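Local coordinates for secreted protein (Streptomyces lividans TK24, PDB 5LXZ) that probably works as a copper-radical oxidase of the galactose oxidase-like AA5 family, carrying two bound copper ions in this engineered variant, at residues A[533-538]-A[586-591]; A[507-512]-A[595-600]. The protein carries 1 engineered substitution. All coordinates share one frame; numbering follows the deposited sequence.

Contact 1 of 2, residues A[533-538]-A[586-591]; sequences STVKKV and MFVTDG. With EDO (1,2-ethanediol), chain K.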
ATOM      1  N   SER A 533      27.654 -18.854  19.499  1.00 19.79           N
ATOM      2  CA  SER A 533      28.740 -19.175  18.576  1.00 19.59           C
ATOM      3  C   SER A 533      28.296 -19.749  17.217  1.00 19.32           C
ATOM      4  O   SER A 533      29.096 -19.814  16.291  1.00 19.78           O
ATOM      5  CB  SER A 533      29.750 -20.123  19.237  1.00 22.02           C
ATOM      6  OG  SER A 533      29.152 -21.375  19.454  1.00 24.09           O
ATOM      7  N   THR A 534      27.014 -20.104  17.088  1.00 17.32           N
ATOM      8  CA  THR A 534      26.453 -20.556  15.842  1.00 17.12           C
ATOM      9  C   THR A 534      25.879 -19.419  14.983  1.00 15.80           C
ATOM     10  O   THR A 534      25.497 -19.656  13.852  1.00 15.29           O
ATOM     11  CB  THR A 534      25.328 -21.586  16.067  1.00 17.70           C
ATOM     12  OG1 THR A 534      24.156 -20.951  16.586  1.00 18.73           O
ATOM     13  CG2 THR A 534      25.818 -22.703  17.040  1.00 19.46           C
ATOM     14  N   VAL A 535      25.811 -18.208  15.530  1.00 14.09           N
ATOM     15  CA  VAL A 535      25.116 -17.125  14.816  1.00 13.80           C
ATOM     16  C   VAL A 535      25.962 -16.685  13.632  1.00 13.92           C
ATOM     17  O   VAL A 535      27.169 -16.431  13.775  1.00 13.90           O
ATOM     18  CB  VAL A 535      24.832 -15.961  15.789  1.00 14.11           C
ATOM     19  CG1 VAL A 535      24.313 -14.736  15.047  1.00 13.74           C
ATOM     20  CG2 VAL A 535      23.829 -16.393  16.827  1.00 14.42           C
ATOM     21  N   LYS A 536      25.335 -16.559  12.466  1.00 13.36           N
ATOM     22  CA  LYS A 536      25.977 -16.022  11.288  1.00 15.28           C
ATOM     23  C   LYS A 536      25.450 -14.674  10.843  1.00 13.71           C
ATOM     24  O   LYS A 536      26.164 -13.933  10.167  1.00 13.82           O
ATOM     25  CB  LYS A 536      25.858 -16.982  10.102  1.00 17.27           C
ATOM     26  CG  LYS A 536      26.598 -18.289  10.303  1.00 21.23           C
ATOM     27  CD  LYS A 536      28.116 -18.148  10.483  1.00 22.61           C
ATOM     28  CE  LYS A 536      28.808 -17.613   9.259  0.50 24.02           C
ATOM     29  NZ  LYS A 536      30.265 -17.950   9.338  0.50 25.36           N
ATOM     30  N   LYS A 537      24.198 -14.381  11.188  1.00 12.89           N
ATOM     31  CA  LYS A 537      23.534 -13.154  10.734  1.00 12.85           C
ATOM     32  C   LYS A 537      22.715 -12.601  11.861  1.00 11.05           C
ATOM     33  O   LYS A 537      22.054 -13.340  12.570  1.00 11.04           O
ATOM     34  CB  LYS A 537      22.571 -13.436   9.591  1.00 14.57           C
ATOM     35  CG  LYS A 537      23.200 -13.750   8.266  1.00 16.81           C
ATOM     36  CD  LYS A 537      22.105 -13.996   7.251  1.00 17.78           C
ATOM     37  CE  LYS A 537      22.685 -14.448   5.954  1.00 19.20           C
ATOM     38  NZ  LYS A 537      21.561 -14.788   5.063  1.00 19.87           N
ATOM     39  N   VAL A 538      22.738 -11.278  11.992  1.00  9.59           N
ATOM     40  CA  VAL A 538      21.832 -10.593  12.898  1.00  9.32           C
ATOM     41  C   VAL A 538      21.112  -9.560  12.023  1.00  9.16           C
ATOM     42  O   VAL A 538      21.755  -8.798  11.286  1.00  9.04           O
ATOM     43  CB  VAL A 538      22.593  -9.908  14.042  1.00  9.47           C
ATOM     44  CG1 VAL A 538      21.670  -9.133  14.977  1.00  9.76           C
ATOM     45  CG2 VAL A 538      23.360 -10.968  14.847  1.00 10.12           C
ATOM     46  N   MET A 586      14.586  -7.960  16.341  1.00  7.80           N
ATOM     47  CA  MET A 586      15.925  -8.433  16.109  1.00  8.47           C
ATOM     48  C   MET A 586      15.919  -9.947  16.062  1.00  8.54           C
ATOM     49  O   MET A 586      15.548 -10.604  17.042  1.00  8.49           O
ATOM     50  CB  MET A 586      16.917  -7.941  17.157  1.00  9.79           C
ATOM     51  CG  MET A 586      18.352  -8.168  16.691  1.00 10.68           C
ATOM     52  SD  MET A 586      19.543  -7.797  17.974  1.00 13.33           S
ATOM     53  CE  MET A 586      19.418  -9.239  19.020  1.00 14.35           C
ATOM     54  N   PHE A 587      16.362 -10.476  14.941  1.00  7.95           N
ATOM     55  CA  PHE A 587      16.474 -11.921  14.724  1.00  8.77           C
ATOM     56  C   PHE A 587      17.950 -12.281  14.586  1.00  9.92           C
ATOM     57  O   PHE A 587      18.733 -11.570  13.933  1.00  9.81           O
ATOM     58  CB  PHE A 587      15.806 -12.347  13.412  1.00  8.53           C
ATOM     59  CG  PHE A 587      14.312 -12.288  13.417  1.00  8.00           C
ATOM     60  CD1 PHE A 587      13.544 -13.377  13.793  1.00  8.36           C
ATOM     61  CD2 PHE A 587      13.641 -11.141  12.937  1.00  8.00           C
ATOM     62  CE1 PHE A 587      12.147 -13.335  13.723  1.00  8.50           C
ATOM     63  CE2 PHE A 587      12.270 -11.109  12.877  1.00  8.10           C
ATOM     64  CZ  PHE A 587      11.526 -12.192  13.214  1.00  8.17           C
ATOM     65  N   VAL A 588      18.332 -13.434  15.138  1.00 10.30           N
ATOM     66  CA  VAL A 588      19.655 -13.982  14.863  1.00 10.96           C
ATOM     67  C   VAL A 588      19.459 -15.276  14.110  1.00 10.95           C
ATOM     68  O   VAL A 588      18.541 -16.047  14.439  1.00 12.15           O
ATOM     69  CB  VAL A 588      20.507 -14.142  16.143  1.00 11.20           C
ATOM     70  CG1 VAL A 588      20.527 -12.811  16.895  1.00 11.59           C
ATOM     71  CG2 VAL A 588      20.023 -15.272  17.056  1.00 11.66           C
ATOM     72  N   THR A 589      20.296 -15.536  13.132  1.00 10.86           N
ATOM     73  CA  THR A 589      20.144 -16.719  12.323  1.00 12.49           C
ATOM     74  C   THR A 589      21.456 -17.483  12.334  1.00 12.57           C
ATOM     75  O   THR A 589      22.535 -16.882  12.221  1.00 12.14           O
ATOM     76  CB  THR A 589      19.724 -16.302  10.913  1.00 13.54           C
ATOM     77  OG1 THR A 589      18.428 -15.661  11.003  1.00 15.69           O
ATOM     78  CG2 THR A 589      19.588 -17.457  10.008  1.00 14.87           C
ATOM     79  N   ASP A 590      21.342 -18.810  12.449  1.00 13.01           N
ATOM     80  CA  ASP A 590      22.557 -19.642  12.549  1.00 14.83           C
ATOM     81  C   ASP A 590      23.079 -20.050  11.184  1.00 14.97           C
ATOM     82  O   ASP A 590      22.523 -19.697  10.139  1.00 14.13           O
ATOM     83  CB  ASP A 590      22.308 -20.821  13.488  1.00 15.54           C
ATOM     84  CG  ASP A 590      21.316 -21.842  12.945  1.00 15.87           C
ATOM     85  OD1 ASP A 590      21.031 -21.871  11.730  1.00 16.70           O
ATOM     86  OD2 ASP A 590      20.779 -22.596  13.782  1.00 18.71           O
ATOM     87  N   GLY A 591      24.098 -20.920  11.181  1.00 16.34           N
ATOM     88  CA  GLY A 591      24.706 -21.383   9.935  1.00 17.57           C
ATOM     89  C   GLY A 591      23.904 -22.348   9.085  1.00 18.52           C
ATOM     90  O   GLY A 591      24.282 -22.609   7.950  1.00 21.09           O
TER
HETATM   91  C1  EDO K 710      26.088  -9.223   8.448  1.00 22.21           C
HETATM   92  O1  EDO K 710      25.289 -10.029   7.580  1.00 21.43           O
HETATM   93  C2  EDO K 710      26.122  -9.730   9.900  1.00 20.85           C
HETATM   94  O2  EDO K 710      24.826  -9.726  10.563  1.00 14.77           O
HETATM   95  O   HOH W   1      21.775 -22.508  16.389  1.00 22.55           O
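Val-535 and Val-538 supply the bumps on one strand, and Val-588 sits in the hollow between them on the other. Val-588 sends its two methyls different ways: CG2 meets CG2 of Val-535 at 4.0 Å, the two side chains crossing at about a right angle, while CG1 touches CG2 of Val-538, those two side chains lying side by side and pointing the same way. Val-538 turns CG1 opposite its own N (chi1 178°) and presses it against CG and SD of Met-586, each 3.9 Å away. Phe-561, Leu-568 and Val-570 from strands 556-564 and 567-571 pack against these apolar groups. Cutting Val-535 back to alanine is likely to leave a gap beside Val-588 and Phe-561.

The strands are antiparallel and joined through a classic beta bulge: Lys-536 and Lys-537 both face Thr-589, whose O accepts from Lys-536 N at 2.8 Å and from Lys-537 N at 3.2 Å, both donors lying in the carbonyl plane. Thr-589 N returns a bond to Lys-537 O. Of the two bulge residues, Lys-536 sets its CG against Gly-591 CA, 3.6 Å away, whereas Lys-537 carries its amine off to a salt bridge with Asp-416.

Next to the bulge Thr-534 and Asp-590 lie side by side, and one water donates to both Thr-534 OG1, also hydrogen-bonded to Ala-531 O, and Asp-590 OD2. OD1 of that aspartate takes the backbone N of Glu-592 and Thr-594, holding the turn after the strand. The chemistry is thus divided: valines and methionine pack together, while backbone bonds, a water-bridged pair and two outward-leading lysines make up the rest.

Contact 2 of 2, residues A[507-512]-A[595-600]; sequences DSRPDL and PSKAEW. With PO4 (phosphate ion), chain G.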
ATOM      1  N   ASP A 507      16.617 -28.144  12.165  1.00 32.38           N
ATOM      2  CA  ASP A 507      17.139 -28.278  13.532  1.00 32.22           C
ATOM      3  C   ASP A 507      16.586 -27.197  14.475  1.00 31.95           C
ATOM      4  O   ASP A 507      16.000 -26.177  14.045  1.00 33.36           O
ATOM      5  CB  ASP A 507      18.677 -28.259  13.528  1.00 35.60           C
ATOM      6  CG  ASP A 507      19.281 -29.518  12.910  0.50 36.95           C
ATOM      7  OD1 ASP A 507      19.265 -29.651  11.669  0.50 37.99           O
ATOM      8  OD2 ASP A 507      19.789 -30.378  13.664  0.50 39.76           O
ATOM      9  N   SER A 508      16.786 -27.412  15.768  1.00 26.90           N
ATOM     10  CA  SER A 508      16.355 -26.482  16.791  1.00 25.29           C
ATOM     11  C   SER A 508      16.860 -25.080  16.507  1.00 24.16           C
ATOM     12  O   SER A 508      17.933 -24.868  15.953  1.00 28.55           O
ATOM     13  CB  SER A 508      16.838 -26.933  18.161  0.50 24.65           C
ATOM     14  OG  SER A 508      16.393 -28.256  18.397  0.50 25.51           O
ATOM     15  N   ARG A 509      16.076 -24.106  16.879  1.00 21.33           N
ATOM     16  CA  ARG A 509      16.431 -22.761  16.513  1.00 20.49           C
ATOM     17  C   ARG A 509      17.346 -22.160  17.587  1.00 18.50           C
ATOM     18  O   ARG A 509      17.347 -22.611  18.752  1.00 19.95           O
ATOM     19  CB  ARG A 509      15.165 -21.948  16.208  1.00 20.80           C
ATOM     20  CG  ARG A 509      14.241 -21.704  17.363  1.00 21.12           C
ATOM     21  CD  ARG A 509      12.845 -21.379  16.878  1.00 20.36           C
ATOM     22  NE  ARG A 509      12.823 -20.185  16.039  1.00 19.60           N
ATOM     23  CZ  ARG A 509      11.729 -19.572  15.620  1.00 16.69           C
ATOM     24  NH1 ARG A 509      10.506 -20.005  15.930  1.00 15.47           N
ATOM     25  NH2 ARG A 509      11.860 -18.517  14.889  1.00 15.89           N
ATOM     26  N   PRO A 510      18.177 -21.179  17.207  1.00 16.83           N
ATOM     27  CA  PRO A 510      18.951 -20.483  18.209  1.00 17.32           C
ATOM     28  C   PRO A 510      18.061 -19.796  19.231  1.00 18.26           C
ATOM     29  O   PRO A 510      17.011 -19.243  18.890  1.00 16.70           O
ATOM     30  CB  PRO A 510      19.764 -19.446  17.419  1.00 17.57           C
ATOM     31  CG  PRO A 510      19.259 -19.456  16.053  1.00 17.65           C
ATOM     32  CD  PRO A 510      18.417 -20.662  15.851  1.00 16.47           C
ATOM     33  N   ASP A 511      18.472 -19.872  20.485  1.00 17.45           N
ATOM     34  CA  ASP A 511      17.800 -19.170  21.559  1.00 19.35           C
ATOM     35  C   ASP A 511      18.277 -17.714  21.583  1.00 17.34           C
ATOM     36  O   ASP A 511      19.381 -17.394  21.149  1.00 18.27           O
ATOM     37  CB  ASP A 511      18.095 -19.853  22.901  1.00 20.06           C
ATOM     38  CG  ASP A 511      19.579 -19.827  23.251  1.00 21.24           C
ATOM     39  OD1 ASP A 511      20.401 -20.395  22.476  1.00 22.54           O
ATOM     40  OD2 ASP A 511      19.938 -19.200  24.283  1.00 22.34           O
ATOM     41  N   LEU A 512      17.443 -16.828  22.119  1.00 17.97           N
ATOM     42  CA  LEU A 512      17.799 -15.427  22.227  1.00 16.90           C
ATOM     43  C   LEU A 512      16.984 -14.782  23.336  1.00 18.48           C
ATOM     44  O   LEU A 512      15.753 -14.871  23.344  1.00 19.97           O
ATOM     45  CB  LEU A 512      17.528 -14.723  20.877  1.00 16.98           C
ATOM     46  CG  LEU A 512      17.942 -13.260  20.788  1.00 16.98           C
ATOM     47  CD1 LEU A 512      19.441 -13.073  20.905  1.00 17.67           C
ATOM     48  CD2 LEU A 512      17.418 -12.710  19.471  1.00 17.25           C
ATOM     49  N   PRO A 595      16.338 -19.051  12.059  1.00 11.37           N
ATOM     50  CA  PRO A 595      16.264 -17.860  12.898  1.00 10.97           C
ATOM     51  C   PRO A 595      15.751 -18.112  14.290  1.00 10.69           C
ATOM     52  O   PRO A 595      14.904 -18.999  14.504  1.00 10.79           O
ATOM     53  CB  PRO A 595      15.268 -16.991  12.135  1.00 10.84           C
ATOM     54  CG  PRO A 595      14.312 -17.982  11.537  1.00 11.30           C
ATOM     55  CD  PRO A 595      15.143 -19.201  11.206  1.00 11.92           C
ATOM     56  N   SER A 596      16.256 -17.367  15.246  1.00  9.94           N
ATOM     57  CA  SER A 596      15.622 -17.249  16.541  1.00 10.35           C
ATOM     58  C   SER A 596      14.245 -16.646  16.423  1.00 10.31           C
ATOM     59  O   SER A 596      13.846 -16.153  15.347  1.00 10.59           O
ATOM     60  CB  SER A 596      16.456 -16.350  17.436  1.00 10.88           C
ATOM     61  OG  SER A 596      16.484 -15.020  16.951  1.00 11.24           O
ATOM     62  N   LYS A 597      13.480 -16.717  17.493  1.00 10.52           N
ATOM     63  CA  LYS A 597      12.381 -15.793  17.669  1.00 10.78           C
ATOM     64  C   LYS A 597      12.966 -14.428  17.896  1.00 10.11           C
ATOM     65  O   LYS A 597      14.056 -14.302  18.457  1.00 11.25           O
ATOM     66  CB  LYS A 597      11.503 -16.202  18.827  1.00 11.55           C
ATOM     67  CG  LYS A 597      10.861 -17.577  18.619  1.00 12.70           C
ATOM     68  CD  LYS A 597       9.920 -17.913  19.745  1.00 14.78           C
ATOM     69  CE  LYS A 597       9.393 -19.312  19.546  1.00 17.72           C
ATOM     70  NZ  LYS A 597       8.468 -19.669  20.653  1.00 20.45           N
ATOM     71  N   ALA A 598      12.223 -13.375  17.526  1.00  9.20           N
ATOM     72  CA  ALA A 598      12.752 -12.048  17.664  1.00  9.72           C
ATOM     73  C   ALA A 598      12.699 -11.483  19.055  1.00  9.94           C
ATOM     74  O   ALA A 598      11.750 -11.752  19.789  1.00 11.13           O
ATOM     75  CB  ALA A 598      12.014 -11.103  16.698  1.00  9.69           C
ATOM     76  N   GLU A 599      13.675 -10.640  19.374  1.00  9.85           N
ATOM     77  CA  GLU A 599      13.605  -9.735  20.500  1.00 11.33           C
ATOM     78  C   GLU A 599      13.334  -8.356  19.975  1.00 10.73           C
ATOM     79  O   GLU A 599      13.878  -7.982  18.931  1.00 11.61           O
ATOM     80  CB  GLU A 599      14.929  -9.721  21.264  1.00 13.92           C
ATOM     81  CG  GLU A 599      15.282 -11.057  21.879  1.00 16.54           C
ATOM     82  CD  GLU A 599      14.328 -11.433  22.984  1.00 20.07           C
ATOM     83  OE1 GLU A 599      14.402 -10.779  24.041  1.00 24.46           O
ATOM     84  OE2 GLU A 599      13.479 -12.335  22.796  1.00 24.56           O
ATOM     85  N   TRP A 600      12.573  -7.579  20.715  1.00  9.41           N
ATOM     86  CA  TRP A 600      12.289  -6.190  20.333  1.00  9.16           C
ATOM     87  C   TRP A 600      13.379  -5.214  20.735  1.00  9.09           C
ATOM     88  O   TRP A 600      13.869  -5.234  21.882  1.00  9.78           O
ATOM     89  CB  TRP A 600      10.940  -5.754  20.873  1.00  8.81           C
ATOM     90  CG  TRP A 600       9.778  -6.360  20.152  1.00  8.88           C
ATOM     91  CD1 TRP A 600       9.116  -7.500  20.479  1.00  9.44           C
ATOM     92  CD2 TRP A 600       9.236  -5.942  18.909  1.00  8.90           C
ATOM     93  NE1 TRP A 600       8.149  -7.779  19.576  1.00 10.08           N
ATOM     94  CE2 TRP A 600       8.209  -6.851  18.575  1.00  8.86           C
ATOM     95  CE3 TRP A 600       9.474  -4.859  18.064  1.00  8.70           C
ATOM     96  CZ2 TRP A 600       7.414  -6.696  17.464  1.00  8.61           C
ATOM     97  CZ3 TRP A 600       8.691  -4.727  16.926  1.00  8.45           C
ATOM     98  CH2 TRP A 600       7.690  -5.651  16.627  1.00  8.73           C
TER
HETATM   99  P   PO4 G 706       8.337 -22.468  17.440  1.00 32.58           P
HETATM  100  O1  PO4 G 706       7.889 -22.812  18.845  1.00 35.62           O
HETATM  101  O2  PO4 G 706       7.749 -21.078  17.134  1.00 32.37           O
HETATM  102  O3  PO4 G 706       9.848 -22.477  17.340  1.00 31.64           O
HETATM  103  O4  PO4 G 706       7.870 -23.510  16.458  1.00 33.36           O
HETATM  104  O   HOH W   2      14.509 -18.422  19.689  1.00 15.42           O
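The backbones of 507-512 and 595-600 run roughly the same way, their touching parts 22° apart, and come nearest at Pro-510 and Ser-596, whose CA atoms are 4.9 Å apart. No direct backbone hydrogen bond joins them; a water donates to Pro-510 O and accepts from Lys-597 N, bridging the two segments.

Arg-509 does most of the polar work. It grips Pro-595 O side-on, NE at 2.8 Å and NH2 at 3.1 Å, with the oxygen close to the guanidinium plane; a weak bond runs from NH2 to Ser-596 O, and NH2 is also hydrogen-bonded to Asp-469 O. Lys-597 crosses this group at about a right angle and lays CG over the centre of one face, 3.6 Å above the plane. At the edge, NH1 donates almost straight (167°) to O3 of a phosphate, probably from the crystallisation liquor and also held by Arg-471.

Farther along, Leu-512 has CG anti to the backbone N (chi1 -176°), which brings CD2 within 3.5 Å of Ser-596 OG and 3.6 Å of Glu-599 CG. Leucine and glutamate slide past each other in opposite directions, and the carboxylate goes on to Gly-515 N. Ser-596 OG donates to Lys-597 O and is also hydrogen-bonded to Val-588 N.

Both segments belong to the early-set (E-set) family region of galactose oxidase-like proteins: the loop lies along the approach to the last strand, 599-603, which strand 517-518 joins in parallel.

Both contacts belong to the C-terminal early-set domain, with centres about 8 Å apart, and strands 582-590 and 599-603, which follow each other in the chain, are neighbours in its sheet. Contact 1 is the more buried and joins two sheet strands through main-chain bonds and interlocking aliphatic side chains. Contact 2 is partly buried and lays a loop against the run into the last strand, relying on an arginine, a water and a few apolar side-chain contacts instead of strand pairing. They meet directly: Met-586 N lies 2.7 Å from Glu-599 O and Val-588 O 2.8 Å from Ser-596 N, both probable hydrogen bonds. Along the chain, contact 1 is nested within the loop closed by contact 2.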